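PDB 5BN3: V-type ATP synthase alpha chain from Nanoarchaeum equitans Kin4-M, which belongs to the alpha/beta family of rotary V/A-type ATP synthases and holds ADP in a P-loop nucleotide-binding domain. Local coordinates for residues T204-I209 with H413-N418; L401-S406 with L420-K425. All coordinates share one frame; numbering follows the deposited sequence.

Contact 1 (T204-I209 with H413-N418); sequences TRVLDI and HYPAIN. With ADP (adenosine-5'-diphosphate), chain C.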
loop_
_atom_site.group_PDB
_atom_site.type_symbol
_atom_site.label_atom_id
_atom_site.label_comp_id
_atom_site.label_asym_id
_atom_site.label_seq_id
_atom_site.Cartn_x
_atom_site.Cartn_y
_atom_site.Cartn_z
ATOM N N THR A 204 -33.552 18.423 -11.532
ATOM C CA THR A 204 -33.341 17.041 -11.114
ATOM C C THR A 204 -33.760 16.907 -9.652
ATOM O O THR A 204 -33.241 17.614 -8.786
ATOM C CB THR A 204 -31.868 16.620 -11.285
ATOM O OG1 THR A 204 -31.513 16.673 -12.673
ATOM C CG2 THR A 204 -31.653 15.204 -10.771
ATOM N N ARG A 205 -34.698 15.999 -9.387
ATOM C CA ARG A 205 -35.339 15.882 -8.073
ATOM C C ARG A 205 -34.380 15.672 -6.897
ATOM O O ARG A 205 -34.467 16.376 -5.889
ATOM C CB ARG A 205 -36.398 14.769 -8.095
ATOM C CG ARG A 205 -37.604 15.082 -8.980
ATOM C CD ARG A 205 -38.675 14.000 -8.892
ATOM N NE ARG A 205 -38.296 12.786 -9.609
ATOM C CZ ARG A 205 -38.529 12.580 -10.901
ATOM N NH1 ARG A 205 -39.137 13.510 -11.622
ATOM N NH2 ARG A 205 -38.152 11.448 -11.474
ATOM N N VAL A 206 -33.474 14.708 -7.021
ATOM C CA VAL A 206 -32.550 14.404 -5.930
ATOM C C VAL A 206 -31.661 15.606 -5.601
ATOM O O VAL A 206 -31.315 15.838 -4.443
ATOM C CB VAL A 206 -31.708 13.131 -6.225
ATOM C CG1 VAL A 206 -30.852 13.313 -7.478
ATOM C CG2 VAL A 206 -30.847 12.758 -5.028
ATOM N N LEU A 207 -31.328 16.393 -6.620
ATOM C CA LEU A 207 -30.480 17.565 -6.420
ATOM C C LEU A 207 -31.263 18.785 -5.940
ATOM O O LEU A 207 -30.683 19.718 -5.390
ATOM C CB LEU A 207 -29.721 17.910 -7.703
ATOM C CG LEU A 207 -28.785 16.845 -8.271
ATOM C CD1 LEU A 207 -27.894 17.440 -9.349
ATOM C CD2 LEU A 207 -27.947 16.232 -7.166
ATOM N N ASP A 208 -32.576 18.784 -6.149
ATOM C CA ASP A 208 -33.393 19.939 -5.778
ATOM C C ASP A 208 -33.968 19.850 -4.365
ATOM O O ASP A 208 -34.153 20.868 -3.699
ATOM C CB ASP A 208 -34.516 20.162 -6.800
ATOM C CG ASP A 208 -33.994 20.606 -8.153
ATOM O OD1 ASP A 208 -32.825 21.039 -8.228
ATOM O OD2 ASP A 208 -34.757 20.529 -9.142
ATOM N N ILE A 209 -34.242 18.633 -3.907
ATOM C CA ILE A 209 -34.859 18.444 -2.599
ATOM C C ILE A 209 -33.907 17.816 -1.588
ATOM O O ILE A 209 -33.735 18.328 -0.480
ATOM C CB ILE A 209 -36.121 17.566 -2.696
ATOM C CG1 ILE A 209 -37.106 18.162 -3.699
ATOM C CG2 ILE A 209 -36.778 17.434 -1.340
ATOM C CD1 ILE A 209 -37.611 19.542 -3.319
ATOM N N HIS A 413 -29.840 2.389 -11.728
ATOM C CA HIS A 413 -30.517 3.396 -10.923
ATOM C C HIS A 413 -29.824 4.736 -11.173
ATOM O O HIS A 413 -28.755 5.003 -10.616
ATOM C CB HIS A 413 -30.430 2.988 -9.448
ATOM C CG HIS A 413 -30.930 4.016 -8.481
ATOM N ND1 HIS A 413 -31.910 3.737 -7.545
ATOM C CD2 HIS A 413 -30.556 5.296 -8.251
ATOM C CE1 HIS A 413 -32.132 4.804 -6.811
ATOM N NE2 HIS A 413 -31.325 5.771 -7.216
ATOM N N TYR A 414 -30.427 5.566 -12.023
ATOM C CA TYR A 414 -29.873 6.880 -12.344
ATOM C C TYR A 414 -30.859 7.988 -11.978
ATOM O O TYR A 414 -32.062 7.835 -12.184
ATOM C CB TYR A 414 -29.541 6.997 -13.833
ATOM C CG TYR A 414 -28.663 5.913 -14.415
ATOM C CD1 TYR A 414 -27.318 5.816 -14.079
ATOM C CD2 TYR A 414 -29.173 5.017 -15.338
ATOM C CE1 TYR A 414 -26.514 4.828 -14.632
ATOM C CE2 TYR A 414 -28.382 4.034 -15.893
ATOM C CZ TYR A 414 -27.057 3.944 -15.538
ATOM O OH TYR A 414 -26.273 2.961 -16.096
ATOM N N PRO A 415 -30.359 9.110 -11.431
ATOM C CA PRO A 415 -28.964 9.378 -11.049
ATOM C C PRO A 415 -28.486 8.463 -9.928
ATOM O O PRO A 415 -29.220 8.228 -8.967
ATOM C CB PRO A 415 -29.015 10.822 -10.537
ATOM C CG PRO A 415 -30.220 11.417 -11.198
ATOM C CD PRO A 415 -31.212 10.298 -11.257
ATOM N N ALA A 416 -27.268 7.951 -10.058
ATOM C CA ALA A 416 -26.719 7.025 -9.071
ATOM C C ALA A 416 -26.191 7.734 -7.825
ATOM O O ALA A 416 -25.103 7.421 -7.343
ATOM C CB ALA A 416 -25.629 6.178 -9.698
ATOM N N ILE A 417 -26.974 8.671 -7.296
ATOM C CA ILE A 417 -26.583 9.417 -6.103
ATOM C C ILE A 417 -26.665 8.547 -4.847
ATOM O O ILE A 417 -27.726 8.007 -4.528
ATOM C CB ILE A 417 -27.478 10.660 -5.907
ATOM C CG1 ILE A 417 -27.261 11.669 -7.040
ATOM C CG2 ILE A 417 -27.201 11.314 -4.565
ATOM C CD1 ILE A 417 -25.930 12.404 -6.965
ATOM N N ASN A 418 -25.543 8.409 -4.144
ATOM C CA ASN A 418 -25.516 7.742 -2.844
ATOM C C ASN A 418 -26.158 8.646 -1.794
ATOM O O ASN A 418 -25.535 9.599 -1.322
ATOM C CB ASN A 418 -24.069 7.402 -2.462
ATOM C CG ASN A 418 -23.966 6.554 -1.202
ATOM O OD1 ASN A 418 -24.678 6.774 -0.221
ATOM N ND2 ASN A 418 -23.062 5.581 -1.223
HETATM P PB ADP C . -19.484 9.012 -16.517
HETATM O O1B ADP C . -19.583 9.036 -15.014
HETATM O O2B ADP C . -19.453 10.369 -17.165
HETATM O O3B ADP C . -18.452 8.045 -17.035
HETATM P PA ADP C . -21.914 8.943 -18.060
HETATM O O1A ADP C . -22.448 10.279 -17.635
HETATM O O2A ADP C . -21.273 8.791 -19.415
HETATM O O3A ADP C . -20.912 8.376 -16.929
HETATM O "O5'" ADP C . -23.119 7.881 -17.950
HETATM C "C5'" ADP C . -22.854 6.487 -18.104
HETATM C "C4'" ADP C . -24.095 5.774 -18.628
HETATM O "O4'" ADP C . -25.175 5.901 -17.694
HETATM C "C3'" ADP C . -24.534 6.397 -19.941
HETATM O "O3'" ADP C . -24.652 5.374 -20.934
HETATM C "C2'" ADP C . -25.881 7.021 -19.647
HETATM O "O2'" ADP C . -26.812 6.770 -20.699
HETATM C "C1'" ADP C . -26.348 6.381 -18.351
HETATM N N9 ADP C . -27.033 7.394 -17.513
HETATM C C8 ADP C . -26.451 8.205 -16.610
HETATM N N7 ADP C . -27.367 9.013 -16.021
HETATM C C5 ADP C . -28.570 8.718 -16.549
HETATM C C6 ADP C . -29.960 9.196 -16.370
HETATM N N6 ADP C . -30.258 10.178 -15.480
HETATM N N1 ADP C . -30.918 8.611 -17.125
HETATM C C2 ADP C . -30.635 7.634 -18.009
HETATM N N3 ADP C . -29.398 7.154 -18.223
HETATM C C4 ADP C . -28.343 7.648 -17.532
#
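V206, at the start of helix 205-210, meets I417 and P415 of the loop 413-418 in a wholly apolar contact with no hydrogen bond across it. Both methyls of V206 are used. CG2 lies against CG2 of I417 at 3.9 Å, while CG1 sits 4.0 Å from I417 CG1 and 4.2 Å from P415 CG, so CG1 rests against both the isoleucine and the proline ring and CG2 faces the isoleucine alone. A chi1 of 61° sets V206 CG1 between its own backbone N and carbonyl carbon and leaves CG2 anti to that N, which lets both methyls face I417. P415 also receives T204, whose CG2 comes within 4.1 Å of P415 CG. L207 adds a looser touch, CD2 to I417 CD1 at 4.3 Å. The peptide before P415 is cis. The proline packs on the helix, and the preceding Y414 has its ring on ADP, with N9 of the base 3.6 Å above the ring plane and over its centre. Around the contact, L207 also packs on L232 and I236 of helix 229-239, R205 reaches helix 503-523, and A416 rests on helix 406-410.

Contact 2 (L401-S406 with L420-K425); sequences LWALDS and LISYTK
L401 and Y423 form a hydrogen-bonded antiparallel pair, the heart of a small two-stranded sheet made by strands 400-401 and 423-424 in the nucleotide-binding domain. Two backbone bonds join them: L401 N to Y423 O at 2.9 Å, and Y423 N to L401 O at 3.1 Å. Their side chains rise on the same face of the sheet and cross at about a right angle. A chi1 of 63° sets Y423 CG between its own backbone N and carbonyl carbon, which brings a ring face over L401 CB. The result is a CH-pi contact, L401 CB standing 3.7 Å from the Y423 ring centroid and 21° off the normal, shifted toward the rim at CE2. Apolar packing continues past the pair, where I421 CG2 touches L401 CD2 at 4.1 Å and A403 CB at 4.2 Å. L395 of helix 389-395 packs on both L401 and Y423, and K425 forms a salt bridge with E141 of a neighbouring subunit, the chain of NEQ263. A third hydrogen bond uses a side chain: S422 OG accepts the backbone N-H of A403 at 2.9 Å, with an N-H...O angle of 145°, and is also hydrogen-bonded to N418 O.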
loop_
_atom_site.group_PDB
_atom_site.type_symbol
_atom_site.label_atom_id
_atom_site.label_comp_id
_atom_site.label_asym_id
_atom_site.label_seq_id
_atom_site.Cartn_x
_atom_site.Cartn_y
_atom_site.Cartn_z
ATOM N N LEU A 401 -21.588 17.548 -1.540
ATOM C CA LEU A 401 -21.083 16.350 -2.198
ATOM C C LEU A 401 -22.233 15.616 -2.873
ATOM O O LEU A 401 -23.149 15.135 -2.203
ATOM C CB LEU A 401 -20.408 15.422 -1.181
ATOM C CG LEU A 401 -20.094 13.988 -1.625
ATOM C CD1 LEU A 401 -19.184 14.005 -2.834
ATOM C CD2 LEU A 401 -19.464 13.177 -0.498
ATOM N N TRP A 402 -22.193 15.541 -4.198
ATOM C CA TRP A 402 -23.154 14.735 -4.944
ATOM C C TRP A 402 -22.453 13.459 -5.404
ATOM O O TRP A 402 -22.012 13.353 -6.549
ATOM C CB TRP A 402 -23.716 15.529 -6.128
ATOM C CG TRP A 402 -24.555 16.711 -5.700
ATOM C CD1 TRP A 402 -25.156 16.888 -4.486
ATOM C CD2 TRP A 402 -24.868 17.881 -6.477
ATOM N NE1 TRP A 402 -25.831 18.088 -4.463
ATOM C CE2 TRP A 402 -25.671 18.713 -5.666
ATOM C CE3 TRP A 402 -24.553 18.298 -7.772
ATOM C CZ2 TRP A 402 -26.161 19.946 -6.117
ATOM C CZ3 TRP A 402 -25.043 19.521 -8.217
ATOM C CH2 TRP A 402 -25.838 20.329 -7.389
ATOM N N ALA A 403 -22.350 12.493 -4.495
ATOM C CA ALA A 403 -21.547 11.290 -4.729
ATOM C C ALA A 403 -22.261 10.248 -5.577
ATOM O O ALA A 403 -23.379 9.835 -5.263
ATOM C CB ALA A 403 -21.125 10.676 -3.409
ATOM N N LEU A 404 -21.598 9.801 -6.639
ATOM C CA LEU A 404 -22.171 8.776 -7.501
ATOM C C LEU A 404 -21.689 7.387 -7.082
ATOM O O LEU A 404 -20.542 7.215 -6.667
ATOM C CB LEU A 404 -21.850 9.061 -8.969
ATOM C CG LEU A 404 -22.454 10.372 -9.478
ATOM C CD1 LEU A 404 -22.108 10.613 -10.936
ATOM C CD2 LEU A 404 -23.962 10.361 -9.295
ATOM N N ASP A 405 -22.573 6.402 -7.189
ATOM C CA ASP A 405 -22.330 5.096 -6.584
ATOM C C ASP A 405 -22.334 3.950 -7.598
ATOM O O ASP A 405 -23.280 3.798 -8.374
ATOM C CB ASP A 405 -23.372 4.852 -5.491
ATOM C CG ASP A 405 -23.069 3.633 -4.659
ATOM O OD1 ASP A 405 -22.199 3.718 -3.765
ATOM O OD2 ASP A 405 -23.712 2.592 -4.888
ATOM N N SER A 406 -21.269 3.149 -7.579
ATOM C CA SER A 406 -21.122 2.005 -8.477
ATOM C C SER A 406 -22.295 1.040 -8.395
ATOM O O SER A 406 -22.780 0.557 -9.417
ATOM C CB SER A 406 -19.840 1.239 -8.154
ATOM O OG SER A 406 -18.692 2.021 -8.408
ATOM N N LEU A 420 -26.804 8.231 1.242
ATOM C CA LEU A 420 -26.309 8.091 2.608
ATOM C C LEU A 420 -24.988 8.831 2.791
ATOM O O LEU A 420 -24.688 9.332 3.874
ATOM C CB LEU A 420 -26.132 6.614 2.966
ATOM C CG LEU A 420 -27.402 5.759 2.976
ATOM C CD1 LEU A 420 -27.111 4.357 3.483
ATOM C CD2 LEU A 420 -28.467 6.416 3.826
ATOM N N ILE A 421 -24.213 8.898 1.714
ATOM C CA ILE A 421 -22.884 9.501 1.732
ATOM C C ILE A 421 -22.911 10.960 1.256
ATOM O O ILE A 421 -22.172 11.808 1.767
ATOM C CB ILE A 421 -21.914 8.659 0.871
ATOM C CG1 ILE A 421 -21.632 7.317 1.557
ATOM C CG2 ILE A 421 -20.624 9.404 0.610
ATOM C CD1 ILE A 421 -21.048 7.456 2.947
ATOM N N SER A 422 -23.774 11.255 0.289
ATOM C CA SER A 422 -23.916 12.622 -0.213
ATOM C C SER A 422 -24.404 13.569 0.881
ATOM O O SER A 422 -25.024 13.139 1.856
ATOM C CB SER A 422 -24.878 12.663 -1.404
ATOM O OG SER A 422 -24.389 11.878 -2.476
ATOM N N TYR A 423 -24.111 14.857 0.715
ATOM C CA TYR A 423 -24.522 15.875 1.674
ATOM C C TYR A 423 -24.603 17.252 1.033
ATOM O O TYR A 423 -24.008 17.495 -0.018
ATOM C CB TYR A 423 -23.556 15.926 2.871
ATOM C CG TYR A 423 -22.130 16.313 2.532
ATOM C CD1 TYR A 423 -21.779 17.639 2.303
ATOM C CD2 TYR A 423 -21.133 15.357 2.472
ATOM C CE1 TYR A 423 -20.485 17.991 2.000
ATOM C CE2 TYR A 423 -19.832 15.701 2.180
ATOM C CZ TYR A 423 -19.517 17.019 1.942
ATOM O OH TYR A 423 -18.225 17.376 1.646
ATOM N N THR A 424 -25.343 18.149 1.676
ATOM C CA THR A 424 -25.261 19.572 1.371
ATOM C C THR A 424 -25.060 20.334 2.673
ATOM O O THR A 424 -25.646 19.985 3.698
ATOM C CB THR A 424 -26.506 20.095 0.616
ATOM O OG1 THR A 424 -26.371 21.503 0.384
ATOM C CG2 THR A 424 -27.784 19.835 1.412
ATOM N N LYS A 425 -24.206 21.350 2.640
ATOM C CA LYS A 425 -23.975 22.180 3.814
ATOM C C LYS A 425 -24.789 23.464 3.718
ATOM O O LYS A 425 -24.621 24.374 4.526
ATOM C CB LYS A 425 -22.485 22.513 3.956
ATOM C CG LYS A 425 -21.577 21.310 4.168
ATOM C CD LYS A 425 -20.118 21.738 4.290
ATOM C CE LYS A 425 -19.901 22.670 5.474
ATOM N NZ LYS A 425 -20.120 21.993 6.785
#

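How the contacts relate
Contacts 1 and 2 lie with their centres 9 Å apart and alternate along the chain, with 413-418 falling in the connection between 401-406 and 420-425. Two probable backbone hydrogen bonds tie that loop to 401-406: A416 O to D405 N at 2.7 Å, and N418 N to A403 O at 2.8 Å. Side chains join the two contacts as well, L207 CD2 meeting W402 CD2 at 3.6 Å and I417 CG2 meeting S422 OG at 3.5 Å. Contact 1 supplies Y414 to the ADP pocket, its CB approaching C5 of ADP to 3.4 Å. Segment 401-406 borders the same pocket through L404, which touches S227 and K229.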